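Local coordinates for flap endonuclease 1 (Methanocaldococcus jannaschii, PDB 1A76), which cuts the 5'-overhanging flaps of DNA left during replication and repair, working as a magnesium-dependent structure-specific endonuclease and 5'-3' exonuclease, at residues M221-D224 against Y225-G228; F235-A238 against Y239-V242. One frame throughout, in Å; residues are numbered along the deposited sequence.

Interaction 1. Residues M221-D224 against Y225-G228; sequences MGTD and YNPG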
ATOM      1  N   MET A 221       4.306   9.985  17.257  1.00 12.01           N
ATOM      2  CA  MET A 221       2.910   9.592  17.153  1.00 13.97           C
ATOM      3  C   MET A 221       2.790   8.084  17.141  1.00 13.65           C
ATOM      4  O   MET A 221       1.812   7.535  17.640  1.00 16.93           O
ATOM      5  CB  MET A 221       2.293  10.197  15.893  1.00 15.01           C
ATOM      6  CG  MET A 221       2.191  11.727  15.953  1.00 14.13           C
ATOM      7  SD  MET A 221       1.711  12.471  14.383  1.00 18.28           S
ATOM      8  CE  MET A 221       0.040  11.903  14.212  1.00 17.33           C
ATOM      9  N   GLY A 222       3.800   7.425  16.583  1.00 14.04           N
ATOM     10  CA  GLY A 222       3.812   5.973  16.521  1.00 15.03           C
ATOM     11  C   GLY A 222       3.749   5.447  15.101  1.00 14.92           C
ATOM     12  O   GLY A 222       2.811   5.762  14.355  1.00 14.02           O
ATOM     13  N   THR A 223       4.750   4.664  14.711  1.00 16.52           N
ATOM     14  CA  THR A 223       4.780   4.079  13.366  1.00 19.04           C
ATOM     15  C   THR A 223       4.444   2.585  13.468  1.00 21.69           C
ATOM     16  O   THR A 223       4.113   2.086  14.544  1.00 19.23           O
ATOM     17  CB  THR A 223       6.187   4.238  12.685  1.00 15.13           C
ATOM     18  OG1 THR A 223       7.146   3.399  13.336  1.00 13.25           O
ATOM     19  CG2 THR A 223       6.671   5.682  12.756  1.00 12.87           C
ATOM     20  N   ASP A 224       4.505   1.873  12.349  1.00 24.00           N
ATOM     21  CA  ASP A 224       4.231   0.439  12.367  1.00 26.86           C
ATOM     22  C   ASP A 224       5.366  -0.218  13.146  1.00 23.88           C
ATOM     23  O   ASP A 224       5.236  -1.332  13.645  1.00 23.61           O
ATOM     24  CB  ASP A 224       4.210  -0.131  10.939  1.00 31.64           C
ATOM     25  CG  ASP A 224       3.030   0.366  10.117  1.00 34.61           C
ATOM     26  OD1 ASP A 224       1.927   0.533  10.675  1.00 38.31           O
ATOM     27  OD2 ASP A 224       3.208   0.582   8.903  1.00 38.96           O
ATOM     28  N   TYR A 225       6.485   0.495  13.246  1.00 22.82           N
ATOM     29  CA  TYR A 225       7.673   0.007  13.935  1.00 21.47           C
ATOM     30  C   TYR A 225       7.736   0.304  15.429  1.00 22.80           C
ATOM     31  O   TYR A 225       8.586  -0.231  16.134  1.00 21.97           O
ATOM     32  CB  TYR A 225       8.908   0.558  13.231  1.00 25.17           C
ATOM     33  CG  TYR A 225       8.912   0.199  11.768  1.00 27.92           C
ATOM     34  CD1 TYR A 225       9.103  -1.124  11.361  1.00 28.52           C
ATOM     35  CD2 TYR A 225       8.673   1.162  10.790  1.00 28.81           C
ATOM     36  CE1 TYR A 225       9.056  -1.481  10.022  1.00 31.40           C
ATOM     37  CE2 TYR A 225       8.623   0.815   9.437  1.00 32.47           C
ATOM     38  CZ  TYR A 225       8.816  -0.512   9.064  1.00 33.57           C
ATOM     39  OH  TYR A 225       8.781  -0.873   7.733  1.00 41.09           O
ATOM     40  N   ASN A 226       6.851   1.170  15.908  1.00 20.66           N
ATOM     41  CA  ASN A 226       6.802   1.485  17.332  1.00 20.81           C
ATOM     42  C   ASN A 226       5.362   1.878  17.669  1.00 20.73           C
ATOM     43  O   ASN A 226       5.062   3.032  17.968  1.00 20.28           O
ATOM     44  CB  ASN A 226       7.816   2.591  17.692  1.00 20.31           C
ATOM     45  CG  ASN A 226       7.374   3.983  17.253  1.00 20.27           C
ATOM     46  OD1 ASN A 226       6.995   4.810  18.082  1.00 23.27           O
ATOM     47  ND2 ASN A 226       7.436   4.248  15.956  1.00 14.37           N
ATOM     48  N   PRO A 227       4.444   0.894  17.608  1.00 21.57           N
ATOM     49  CA  PRO A 227       3.024   1.121  17.895  1.00 21.72           C
ATOM     50  C   PRO A 227       2.808   1.818  19.232  1.00 23.88           C
ATOM     51  O   PRO A 227       3.449   1.487  20.227  1.00 25.31           O
ATOM     52  CB  PRO A 227       2.420  -0.285  17.875  1.00 22.93           C
ATOM     53  CG  PRO A 227       3.337  -1.090  17.057  1.00 20.35           C
ATOM     54  CD  PRO A 227       4.715  -0.513  17.264  1.00 21.94           C
ATOM     55  N   GLY A 228       1.900   2.786  19.257  1.00 24.03           N
ATOM     56  CA  GLY A 228       1.650   3.488  20.501  1.00 26.85           C
ATOM     57  C   GLY A 228       2.538   4.706  20.655  1.00 25.45           C
ATOM     58  O   GLY A 228       2.332   5.521  21.550  1.00 26.88           O
TER
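A type I beta turn from T223 to N226 carries D224 into the two-metal site of the nuclease, just past the end of helix 211-221. The turn is closed by N226 N, which donates to T223 O at 3.2 Å. The donor lies above the carbonyl plane, with a C=O...N angle of 105°. T223 OG1 also accepts a bent bond (139° at the hydrogen) from Y225 N, two residues on, which makes an ST turn. OG1 sits between the backbone N and the carbonyl carbon (chi1 70°), which brings it within 3.0 Å of Y225 N. The same OG1 lies near the plane of the Y225 ring, at its edge, and 3.3 Å from Y225 CB. P227 CD touches D224 O at 3.7 Å. G222 CA makes a CH...O contact with N226 O at 3.5 Å. A valine in place of T223 would probably leave Y225 N without its side-chain acceptor and the turn less firmly set. D224 OD2 binds a manganese ion, and Y225 OH makes a weak hydrogen bond to E152, a ligand of the first metal. Both T223 bonds reach across D224 to the residues after it, so they probably help to set where its carboxylate points.

Interaction 2. Residues F235-A238 against Y239-V242; sequences FKRA and YELV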
ATOM      1  N   PHE A 235       0.531  15.055  17.312  1.00 14.76           N
ATOM      2  CA  PHE A 235       1.253  15.823  16.304  1.00 16.66           C
ATOM      3  C   PHE A 235       1.721  17.204  16.789  1.00 14.63           C
ATOM      4  O   PHE A 235       2.881  17.575  16.595  1.00 14.96           O
ATOM      5  CB  PHE A 235       0.395  15.968  15.034  1.00 15.06           C
ATOM      6  CG  PHE A 235       1.137  16.564  13.859  1.00 19.54           C
ATOM      7  CD1 PHE A 235       1.375  17.934  13.790  1.00 21.42           C
ATOM      8  CD2 PHE A 235       1.593  15.757  12.821  1.00 18.88           C
ATOM      9  CE1 PHE A 235       2.059  18.496  12.701  1.00 18.76           C
ATOM     10  CE2 PHE A 235       2.273  16.312  11.732  1.00 19.92           C
ATOM     11  CZ  PHE A 235       2.506  17.681  11.674  1.00 19.30           C
ATOM     12  N   LYS A 236       0.819  17.947  17.427  1.00 15.58           N
ATOM     13  CA  LYS A 236       1.105  19.282  17.931  1.00 16.34           C
ATOM     14  C   LYS A 236       2.275  19.309  18.903  1.00 14.98           C
ATOM     15  O   LYS A 236       3.182  20.134  18.770  1.00 13.86           O
ATOM     16  CB  LYS A 236      -0.140  19.861  18.626  1.00 19.31           C
ATOM     17  CG  LYS A 236      -1.077  20.651  17.728  1.00 24.68           C
ATOM     18  CD  LYS A 236      -1.777  21.769  18.510  1.00 29.78           C
ATOM     19  CE  LYS A 236      -1.383  23.151  17.995  1.00 33.67           C
ATOM     20  NZ  LYS A 236      -0.708  23.991  19.033  1.00 34.02           N
ATOM     21  N   ARG A 237       2.244  18.419  19.895  1.00 15.52           N
ATOM     22  CA  ARG A 237       3.305  18.363  20.897  1.00 14.07           C
ATOM     23  C   ARG A 237       4.627  17.893  20.300  1.00 12.74           C
ATOM     24  O   ARG A 237       5.695  18.392  20.656  1.00 13.40           O
ATOM     25  CB  ARG A 237       2.894  17.436  22.051  1.00 13.17           C
ATOM     26  CG  ARG A 237       4.025  17.091  23.014  1.00 12.66           C
ATOM     27  CD  ARG A 237       4.471  18.285  23.885  1.00 15.27           C
ATOM     28  NE  ARG A 237       5.425  17.841  24.904  1.00 16.45           N
ATOM     29  CZ  ARG A 237       6.434  18.570  25.370  1.00 16.55           C
ATOM     30  NH1 ARG A 237       6.644  19.803  24.918  1.00 14.66           N
ATOM     31  NH2 ARG A 237       7.253  18.049  26.275  1.00 16.34           N
ATOM     32  N   ALA A 238       4.547  16.940  19.381  1.00 11.17           N
ATOM     33  CA  ALA A 238       5.729  16.395  18.734  1.00 10.03           C
ATOM     34  C   ALA A 238       6.383  17.450  17.840  1.00 10.48           C
ATOM     35  O   ALA A 238       7.608  17.597  17.822  1.00 10.97           O
ATOM     36  CB  ALA A 238       5.343  15.166  17.927  1.00 10.05           C
ATOM     37  N   TYR A 239       5.551  18.192  17.116  1.00 10.37           N
ATOM     38  CA  TYR A 239       6.021  19.254  16.223  1.00  9.59           C
ATOM     39  C   TYR A 239       6.665  20.350  17.081  1.00 11.28           C
ATOM     40  O   TYR A 239       7.640  20.982  16.682  1.00  9.00           O
ATOM     41  CB  TYR A 239       4.829  19.820  15.440  1.00 14.27           C
ATOM     42  CG  TYR A 239       5.127  21.028  14.567  1.00 16.26           C
ATOM     43  CD1 TYR A 239       5.831  20.897  13.368  1.00 14.61           C
ATOM     44  CD2 TYR A 239       4.671  22.296  14.926  1.00 17.73           C
ATOM     45  CE1 TYR A 239       6.068  22.006  12.543  1.00 15.65           C
ATOM     46  CE2 TYR A 239       4.902  23.410  14.111  1.00 17.39           C
ATOM     47  CZ  TYR A 239       5.598  23.260  12.918  1.00 17.64           C
ATOM     48  OH  TYR A 239       5.779  24.361  12.096  1.00 17.09           O
ATOM     49  N   GLU A 240       6.117  20.547  18.280  1.00 12.14           N
ATOM     50  CA  GLU A 240       6.627  21.546  19.213  1.00 13.16           C
ATOM     51  C   GLU A 240       8.041  21.179  19.665  1.00 13.75           C
ATOM     52  O   GLU A 240       8.920  22.040  19.740  1.00 12.72           O
ATOM     53  CB  GLU A 240       5.677  21.636  20.412  1.00 14.20           C
ATOM     54  CG  GLU A 240       6.146  22.483  21.579  1.00 15.25           C
ATOM     55  CD  GLU A 240       5.069  22.599  22.639  1.00 13.95           C
ATOM     56  OE1 GLU A 240       4.958  21.666  23.451  1.00 15.56           O
ATOM     57  OE2 GLU A 240       4.330  23.607  22.651  1.00 13.93           O
ATOM     58  N   LEU A 241       8.255  19.896  19.959  1.00 12.90           N
ATOM     59  CA  LEU A 241       9.560  19.406  20.406  1.00 10.88           C
ATOM     60  C   LEU A 241      10.556  19.444  19.253  1.00 11.20           C
ATOM     61  O   LEU A 241      11.735  19.722  19.439  1.00 10.41           O
ATOM     62  CB  LEU A 241       9.439  17.971  20.952  1.00  9.61           C
ATOM     63  CG  LEU A 241       8.670  17.827  22.275  1.00  9.49           C
ATOM     64  CD1 LEU A 241       8.357  16.351  22.562  1.00  8.80           C
ATOM     65  CD2 LEU A 241       9.493  18.458  23.408  1.00  8.29           C
ATOM     66  N   VAL A 242      10.073  19.164  18.051  1.00 12.64           N
ATOM     67  CA  VAL A 242      10.925  19.196  16.874  1.00 11.86           C
ATOM     68  C   VAL A 242      11.412  20.622  16.601  1.00 10.26           C
ATOM     69  O   VAL A 242      12.609  20.845  16.415  1.00 13.58           O
ATOM     70  CB  VAL A 242      10.172  18.657  15.630  1.00 12.26           C
ATOM     71  CG1 VAL A 242      10.738  19.282  14.349  1.00 13.37           C
ATOM     72  CG2 VAL A 242      10.290  17.133  15.587  1.00 11.12           C
TER
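R237 and E240 form a salt bridge one turn apart on helix 235-244, with R237 NH1 2.9 Å from E240 OE1. The bond is fairly straight (152° at the hydrogen). It lies near the guanidinium plane and meets OE1 on its anti side. The two flat groups are turned 77° against each other. R237 CG is anti to the backbone N, and the bend at chi2 (70°) carries the guanidinium forward toward E240 and L241. There L241 CD2 sits over one face, offset toward the rim, 3.6 Å from R237 CZ. On another side of the helix, F235 CE1 meets Y239 CB obliquely at 4.1 Å. Beneath these side chains run four i to i+4 backbone bonds. Y239 N to F235 O is one, at 2.8 Å, and V242 N to A238 O is another, at 2.9 Å. Further out, Y239 OH is bonded to L207 O, the F235 ring stacks on F8, and A238 and L241 rest on F220 of helix 211-221. This is an amphipathic alpha helix, with an i to i+3 ion pair on its exposed side. Packed against helix 211-221 across the loop that holds D224, it is consistent with the second helix of the DNA-binding helix-3-turn-helix (H3TH) motif of FEN1 enzymes.

The two interactions follow each other along the chain, their centres 16 Å apart. Interaction 1 is a surface loop in which T223 alone is buried and D224 reaches a metal. Interaction 2 is a partly buried helix farther from the centre of the chain. Helix 211-221 ties them together: M221 ends it and opens interaction 1, and M221 SD packs 3.6 Å from F235 CD2 of interaction 2. Their chemistry differs with their place. In 221-228 a hydroxyl and a turn bond shape an irregular backbone, and one carboxylate serves a metal. In 235-242 regular helical bonds set the backbone, and the carboxylate of E240 pairs with an arginine at the surface instead.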